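Long-range contacts in Non-sulfated chondroitin lyase E66 (Autographa californica nucleopolyhedrovirus, PDB 3VSN), which acts as a chondroitin lyase of the viral envelope, is essential for oral infectivity, and may digest the chondroitin sulfate barrier of the host midgut: residues Ser321-Thr329 with Val339-Ala347; Thr417-Ala427 with Val593-Met604. All coordinates share one frame; numbering follows the deposited sequence. Where two conformers were deposited one is given.

Interaction 1 of 2, residues Ser321-Thr329 with Val339-Ala347; sequences SADYSKVLT and VVGVTNRLA
Lys326 meets Gly341, Thr343 and Arg345 in turn, through CB, CG and CE. Its CB sits on the backbone of Gly341, 3.8 Å from Gly341 CA. CG, anti to the carbonyl carbon (chi1 -44°), comes to 3.9 Å from Thr343 CB; the bend at chi2 then turns the rest of the chain, which runs straight from there. CE passes Arg345 NH2 at 4.0 Å, and NZ ends 2.7 Å from Asp323 O, nearly in line with that carbonyl. NZ also forms a salt bridge with Glu608.

Arg345 reaches the same carboxylate from the other segment. The bend at its chi3 (-58°) carries the guanidinium back toward Tyr324, where NH2 donates to Tyr324 O at 2.9 Å. The acceptor lies close to the guanidinium plane, although the bond is not straight (143° at the hydrogen). Thr343 OG1 lies over the centre of one face of the guanidinium, 3.6 Å above it, and accepts from Arg345 N in an ST turn. In the same turn, Leu346 has its side chain about 10 Å from that of the proton acceptor His246.

Behind these side chains is the start of the antiparallel hairpin 327-331/335-340. Leu328 and Val339 form a hydrogen-bonded pair, each N donating to the other's O. Gly341 N continues the pattern to Lys326 O at 2.7 Å. Lys326 and Val327 both face Ala322, a G1 beta bulge that links the hairpin to strand 318-322.

Through Glu608 and Tyr324 O the 323-326 loop and the 343-346 turn are tied together, at a site where the lysine is buried and the arginine partly exposed. The two cationic ends share Glu608 and grip carbonyls, so their closeness is probably compensated.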
# COMPACT_ATOMS: atom_id res chain seq x y z
N SER A 321 -12.90 3.20 -3.56
CA SER A 321 -12.70 4.49 -2.90
C SER A 321 -12.81 4.42 -1.39
O SER A 321 -13.65 3.70 -0.85
CB SER A 321 -13.68 5.54 -3.45
OG SER A 321 -15.01 5.24 -3.09
N ALA A 322 -11.97 5.19 -0.72
CA ALA A 322 -12.06 5.37 0.72
C ALA A 322 -12.38 6.85 0.93
O ALA A 322 -11.49 7.70 0.85
CB ALA A 322 -10.76 4.98 1.39
N ASP A 323 -13.66 7.14 1.17
CA ASP A 323 -14.17 8.52 1.10
C ASP A 323 -13.77 9.41 2.28
O ASP A 323 -13.78 10.64 2.16
CB ASP A 323 -15.69 8.52 0.96
CG ASP A 323 -16.17 7.87 -0.34
OD1 ASP A 323 -15.36 7.67 -1.27
OD2 ASP A 323 -17.38 7.57 -0.41
N TYR A 324 -13.45 8.79 3.41
CA TYR A 324 -13.01 9.53 4.60
C TYR A 324 -11.49 9.64 4.69
O TYR A 324 -10.96 10.70 5.03
CB TYR A 324 -13.53 8.85 5.87
CG TYR A 324 -14.98 9.13 6.19
CD1 TYR A 324 -15.35 10.32 6.81
CD2 TYR A 324 -15.96 8.19 5.91
CE1 TYR A 324 -16.68 10.57 7.12
CE2 TYR A 324 -17.29 8.43 6.22
CZ TYR A 324 -17.65 9.62 6.83
OH TYR A 324 -18.96 9.87 7.14
N SER A 325 -10.81 8.54 4.41
CA SER A 325 -9.35 8.46 4.51
C SER A 325 -8.67 9.02 3.26
O SER A 325 -7.47 9.33 3.29
CB SER A 325 -8.91 7.02 4.75
OG SER A 325 -9.48 6.51 5.94
N LYS A 326 -9.45 9.13 2.19
CA LYS A 326 -9.06 9.79 0.92
C LYS A 326 -8.09 8.98 0.06
O LYS A 326 -6.94 9.36 -0.14
CB LYS A 326 -8.53 11.23 1.15
CG LYS A 326 -9.33 12.09 2.12
CD LYS A 326 -10.80 12.20 1.73
CE LYS A 326 -11.56 13.10 2.69
NZ LYS A 326 -13.00 13.26 2.31
N VAL A 327 -8.57 7.85 -0.45
CA VAL A 327 -7.81 7.04 -1.40
C VAL A 327 -8.75 6.62 -2.53
O VAL A 327 -9.86 6.14 -2.28
CB VAL A 327 -7.17 5.79 -0.74
CG1 VAL A 327 -6.40 4.97 -1.77
CG2 VAL A 327 -6.24 6.18 0.40
N LEU A 328 -8.32 6.84 -3.77
CA LEU A 328 -9.00 6.33 -4.95
C LEU A 328 -8.06 5.39 -5.68
O LEU A 328 -6.93 5.77 -6.00
CB LEU A 328 -9.44 7.47 -5.87
CG LEU A 328 -9.97 7.11 -7.27
CD1 LEU A 328 -11.31 6.38 -7.18
CD2 LEU A 328 -10.11 8.35 -8.14
N THR A 329 -8.52 4.18 -5.96
CA THR A 329 -7.66 3.16 -6.55
C THR A 329 -8.41 2.41 -7.65
O THR A 329 -9.57 2.03 -7.47
CB THR A 329 -7.16 2.18 -5.47
OG1 THR A 329 -6.34 2.89 -4.54
CG2 THR A 329 -6.35 1.04 -6.08
N VAL A 339 -4.58 7.41 -6.26
CA VAL A 339 -4.27 8.73 -5.70
C VAL A 339 -4.57 8.73 -4.21
O VAL A 339 -5.67 8.35 -3.79
CB VAL A 339 -5.07 9.87 -6.37
CG1 VAL A 339 -4.77 11.21 -5.69
CG2 VAL A 339 -4.76 9.97 -7.86
N VAL A 340 -3.58 9.14 -3.42
CA VAL A 340 -3.82 9.45 -2.01
C VAL A 340 -4.20 10.93 -1.93
O VAL A 340 -3.43 11.80 -2.33
CB VAL A 340 -2.59 9.15 -1.12
CG1 VAL A 340 -2.81 9.63 0.31
CG2 VAL A 340 -2.26 7.66 -1.15
N GLY A 341 -5.41 11.19 -1.42
CA GLY A 341 -5.91 12.54 -1.26
C GLY A 341 -5.38 13.17 0.01
O GLY A 341 -4.42 12.68 0.62
N VAL A 342 -6.01 14.27 0.42
CA VAL A 342 -5.55 15.03 1.58
C VAL A 342 -6.76 15.40 2.44
O VAL A 342 -7.77 15.90 1.93
CB VAL A 342 -4.79 16.32 1.14
CG1 VAL A 342 -4.16 17.02 2.34
CG2 VAL A 342 -3.71 15.99 0.12
N THR A 343 -6.67 15.11 3.73
CA THR A 343 -7.66 15.58 4.71
C THR A 343 -6.92 16.16 5.91
O THR A 343 -5.87 15.64 6.31
CB THR A 343 -8.65 14.47 5.16
OG1 THR A 343 -9.46 14.96 6.24
CG2 THR A 343 -7.91 13.20 5.61
N ASN A 344 -7.45 17.23 6.48
CA ASN A 344 -6.90 17.80 7.72
C ASN A 344 -6.89 16.81 8.89
O ASN A 344 -6.17 17.02 9.87
CB ASN A 344 -7.65 19.08 8.11
CG ASN A 344 -9.15 18.86 8.18
OD1 ASN A 344 -9.89 19.25 7.27
ND2 ASN A 344 -9.61 18.23 9.25
N ARG A 345 -7.67 15.74 8.79
CA ARG A 345 -7.73 14.69 9.82
C ARG A 345 -6.52 13.75 9.86
O ARG A 345 -6.28 13.09 10.87
CB ARG A 345 -9.00 13.85 9.65
CG ARG A 345 -10.30 14.54 10.03
CD ARG A 345 -11.44 13.54 10.03
NE ARG A 345 -11.60 12.90 8.73
CZ ARG A 345 -12.37 13.36 7.75
NH1 ARG A 345 -13.08 14.47 7.92
NH2 ARG A 345 -12.43 12.70 6.60
N LEU A 346 -5.79 13.67 8.75
CA LEU A 346 -4.68 12.71 8.65
C LEU A 346 -3.40 13.36 8.17
O LEU A 346 -3.43 14.34 7.41
CB LEU A 346 -5.06 11.54 7.73
CG LEU A 346 -6.22 10.63 8.15
CD1 LEU A 346 -6.64 9.72 7.01
CD2 LEU A 346 -5.87 9.80 9.39
N ALA A 347 -2.26 12.82 8.60
CA ALA A 347 -0.96 13.29 8.16
C ALA A 347 -0.85 13.18 6.64
O ALA A 347 -1.33 12.22 6.05
CB ALA A 347 0.15 12.49 8.82

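Interaction 2 of 2, residues Thr417-Ala427 with Val593-Met604; sequences TAIAKTDTAGA and VMVKENNKVSFM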
# COMPACT_ATOMS: atom_id res chain seq x y z
N THR A 417 -11.00 16.78 0.31
CA THR A 417 -10.95 15.87 -0.83
C THR A 417 -12.31 15.21 -1.09
O THR A 417 -12.96 14.74 -0.16
CB THR A 417 -9.86 14.78 -0.63
OG1 THR A 417 -8.57 15.39 -0.62
CG2 THR A 417 -9.89 13.75 -1.75
N ALA A 418 -12.71 15.19 -2.36
CA ALA A 418 -13.92 14.48 -2.76
C ALA A 418 -13.58 13.40 -3.78
O ALA A 418 -12.67 13.56 -4.59
CB ALA A 418 -14.95 15.45 -3.33
N ILE A 419 -14.33 12.30 -3.71
CA ILE A 419 -14.14 11.17 -4.63
C ILE A 419 -15.50 10.73 -5.16
O ILE A 419 -16.47 10.62 -4.41
CB ILE A 419 -13.43 9.99 -3.94
CG1 ILE A 419 -12.06 10.42 -3.38
CG2 ILE A 419 -13.24 8.83 -4.92
CD1 ILE A 419 -11.45 9.43 -2.39
N ALA A 420 -15.58 10.49 -6.47
CA ALA A 420 -16.78 9.92 -7.08
C ALA A 420 -16.35 8.82 -8.04
O ALA A 420 -15.40 9.00 -8.80
CB ALA A 420 -17.58 10.99 -7.81
N LYS A 421 -17.04 7.69 -8.00
CA LYS A 421 -16.69 6.58 -8.88
C LYS A 421 -17.91 5.87 -9.46
O LYS A 421 -18.99 5.87 -8.86
CB LYS A 421 -15.78 5.57 -8.16
CG LYS A 421 -16.46 4.80 -7.04
CD LYS A 421 -15.54 3.76 -6.43
CE LYS A 421 -16.30 2.81 -5.51
NZ LYS A 421 -16.80 3.50 -4.28
N THR A 422 -17.71 5.28 -10.63
CA THR A 422 -18.69 4.43 -11.28
C THR A 422 -18.04 3.07 -11.59
O THR A 422 -17.02 2.73 -10.98
CB THR A 422 -19.24 5.07 -12.58
OG1 THR A 422 -18.14 5.39 -13.44
CG2 THR A 422 -20.05 6.33 -12.27
N ASP A 423 -18.61 2.33 -12.54
CA ASP A 423 -18.16 0.98 -12.88
C ASP A 423 -16.68 0.90 -13.23
O ASP A 423 -15.94 0.08 -12.68
CB ASP A 423 -18.98 0.43 -14.05
CG ASP A 423 -20.29 -0.19 -13.62
OD1 ASP A 423 -20.61 -0.13 -12.42
OD2 ASP A 423 -20.99 -0.74 -14.49
N THR A 424 -16.25 1.74 -14.17
CA THR A 424 -14.88 1.67 -14.70
C THR A 424 -14.08 2.94 -14.47
O THR A 424 -12.89 2.99 -14.79
CB THR A 424 -14.87 1.35 -16.21
OG1 THR A 424 -15.36 2.49 -16.94
CG2 THR A 424 -15.74 0.13 -16.53
N ALA A 425 -14.72 3.97 -13.93
CA ALA A 425 -14.07 5.27 -13.79
C ALA A 425 -14.17 5.81 -12.37
O ALA A 425 -15.11 5.51 -11.64
CB ALA A 425 -14.65 6.26 -14.79
N GLY A 426 -13.19 6.62 -11.99
CA GLY A 426 -13.18 7.27 -10.69
C GLY A 426 -12.48 8.61 -10.77
O GLY A 426 -11.42 8.73 -11.40
N ALA A 427 -13.07 9.62 -10.15
CA ALA A 427 -12.47 10.95 -10.09
C ALA A 427 -12.17 11.35 -8.66
O ALA A 427 -12.91 10.99 -7.74
CB ALA A 427 -13.39 11.98 -10.74
N VAL A 593 -17.62 16.95 -6.92
CA VAL A 593 -17.08 16.14 -8.01
C VAL A 593 -18.16 15.15 -8.43
O VAL A 593 -18.94 14.68 -7.59
CB VAL A 593 -15.74 15.44 -7.62
CG1 VAL A 593 -15.96 14.34 -6.59
CG2 VAL A 593 -15.04 14.89 -8.86
N MET A 594 -18.21 14.84 -9.72
CA MET A 594 -19.24 13.96 -10.28
C MET A 594 -18.67 13.11 -11.40
O MET A 594 -17.84 13.58 -12.18
CB MET A 594 -20.41 14.79 -10.82
CG MET A 594 -21.56 13.95 -11.37
SD MET A 594 -22.53 14.80 -12.65
CE MET A 594 -21.49 14.51 -14.07
N VAL A 595 -19.10 11.85 -11.46
CA VAL A 595 -18.79 10.97 -12.58
C VAL A 595 -20.07 10.33 -13.08
O VAL A 595 -20.89 9.87 -12.28
CB VAL A 595 -17.76 9.88 -12.20
CG1 VAL A 595 -17.51 8.93 -13.36
CG2 VAL A 595 -16.45 10.51 -11.76
N LYS A 596 -20.24 10.30 -14.40
CA LYS A 596 -21.40 9.67 -15.03
C LYS A 596 -20.93 8.61 -16.01
O LYS A 596 -20.09 8.87 -16.87
CB LYS A 596 -22.27 10.71 -15.76
CG LYS A 596 -23.37 10.13 -16.63
CD LYS A 596 -24.27 11.20 -17.21
CE LYS A 596 -25.16 10.64 -18.31
NZ LYS A 596 -24.43 10.45 -19.59
N GLU A 597 -21.48 7.41 -15.87
CA GLU A 597 -21.16 6.30 -16.75
C GLU A 597 -22.36 5.38 -16.88
O GLU A 597 -22.92 4.93 -15.88
CB GLU A 597 -19.93 5.53 -16.24
CG GLU A 597 -19.57 4.32 -17.09
CD GLU A 597 -18.35 3.56 -16.59
OE1 GLU A 597 -17.99 3.68 -15.40
OE2 GLU A 597 -17.76 2.84 -17.42
N ASN A 598 -22.73 5.11 -18.13
CA ASN A 598 -23.94 4.35 -18.45
C ASN A 598 -25.16 5.04 -17.83
O ASN A 598 -25.40 6.21 -18.11
CB ASN A 598 -23.78 2.88 -18.03
CG ASN A 598 -22.60 2.21 -18.72
OD1 ASN A 598 -22.32 2.47 -19.89
ND2 ASN A 598 -21.90 1.35 -17.99
N ASN A 599 -25.90 4.33 -16.98
CA ASN A 599 -27.08 4.90 -16.32
C ASN A 599 -26.83 5.21 -14.84
O ASN A 599 -27.77 5.24 -14.04
CB ASN A 599 -28.27 3.95 -16.47
CG ASN A 599 -28.13 2.68 -15.64
OD1 ASN A 599 -27.02 2.22 -15.37
ND2 ASN A 599 -29.26 2.12 -15.22
N LYS A 600 -25.57 5.44 -14.48
CA LYS A 600 -25.19 5.66 -13.09
C LYS A 600 -24.43 6.97 -12.95
O LYS A 600 -23.59 7.29 -13.78
CB LYS A 600 -24.34 4.49 -12.59
CG LYS A 600 -23.97 4.55 -11.12
CD LYS A 600 -23.02 3.41 -10.77
CE LYS A 600 -22.71 3.37 -9.29
NZ LYS A 600 -21.90 4.55 -8.87
N VAL A 601 -24.74 7.73 -11.90
CA VAL A 601 -24.02 8.96 -11.59
C VAL A 601 -23.66 8.97 -10.10
O VAL A 601 -24.49 8.62 -9.26
CB VAL A 601 -24.84 10.23 -11.92
CG1 VAL A 601 -24.04 11.49 -11.60
CG2 VAL A 601 -25.24 10.26 -13.39
N SER A 602 -22.43 9.38 -9.80
CA SER A 602 -21.99 9.54 -8.42
C SER A 602 -21.51 10.98 -8.16
O SER A 602 -20.81 11.55 -9.00
CB SER A 602 -20.87 8.55 -8.10
OG SER A 602 -20.26 8.85 -6.85
N PHE A 603 -21.91 11.54 -7.01
CA PHE A 603 -21.47 12.87 -6.56
C PHE A 603 -20.83 12.76 -5.19
O PHE A 603 -21.25 11.93 -4.38
CB PHE A 603 -22.66 13.80 -6.34
CG PHE A 603 -23.34 14.27 -7.59
CD1 PHE A 603 -24.37 13.52 -8.15
CD2 PHE A 603 -23.01 15.50 -8.16
CE1 PHE A 603 -25.04 13.97 -9.28
CE2 PHE A 603 -23.68 15.96 -9.29
CZ PHE A 603 -24.69 15.18 -9.86
N MET A 604 -19.87 13.63 -4.90
CA MET A 604 -19.39 13.82 -3.53
C MET A 604 -18.88 15.25 -3.34
O MET A 604 -18.34 15.85 -4.26
CB MET A 604 -18.29 12.82 -3.17
CG MET A 604 -17.78 12.97 -1.74
SD MET A 604 -16.52 11.79 -1.25
CE MET A 604 -15.95 12.54 0.28
O HOH W 1 -21.66 2.55 -14.20
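The Glu597 carboxylate faces the 422-424 loop through both oxygens. OE1 takes two donors, Thr422 OG1 on its anti side at 2.6 Å and Thr424 N on its syn side at 2.9 Å, each 16° out of the carboxylate plane. Thr424 OG1 lies very close to OE2, a bond whose shortness makes its details doubtful. Phe603 leaves its strand away from 417-427, and Met594 CG lies over one face of its ring, offset toward the rim.

Glu597 reaches the loop because its chain is fully extended, with CG anti to the backbone N (chi1 177°). At the same end Lys600 NZ bonds Lys421 O weakly.

Beyond this polar end, strand 417-421 overlies the hairpin 593-604, running nearly parallel to 593-597 (6°) and antiparallel to 600-604. The axes approach to 5.9 and 5.7 Å, a spacing that small side chains permit. Ala420 CB touches both strands, meeting Ser602 O at 3.5 Å and also Val593 CG1. Val595 spreads its branches, CG1 toward Thr422 and CG2 to Ala427 CB at 3.5 Å. Farther along, Met604 SD accepts a weak bond from Ile419 N at 3.3 Å.

This is face-to-face packing of two beta sheets, in keeping with the beta-sandwich part of the fold. The two donors on OE1, with the hydroxyl at OE2, would partly replace solvation and so probably stabilise the carboxylate in its ionised form despite burial.

Interaction 1 lies deeper, with its centre about 13 Å from that of the chain against about 23 Å for interaction 2, whose turn end reaches the surface at Asp423 and Asn598. Strand 414-421 connects them: Val342 O takes a probable hydrogen bond from Thr417 OG1, Lys421 NZ probably bonds Ser321 OG, and Lys326 NZ also reaches Thr417 O. Interaction 1 joins strands of one sheet by backbone bonds and adds cations around a shared carboxylate; interaction 2 stacks two sheets through alanines and valines, with a carboxylate gripped by hydroxyls and a backbone N-H. Through Leu346 the former comes within about 10 Å of the His246 and Glu350 side chains, without touching them; the latter lies away from the catalytic sites.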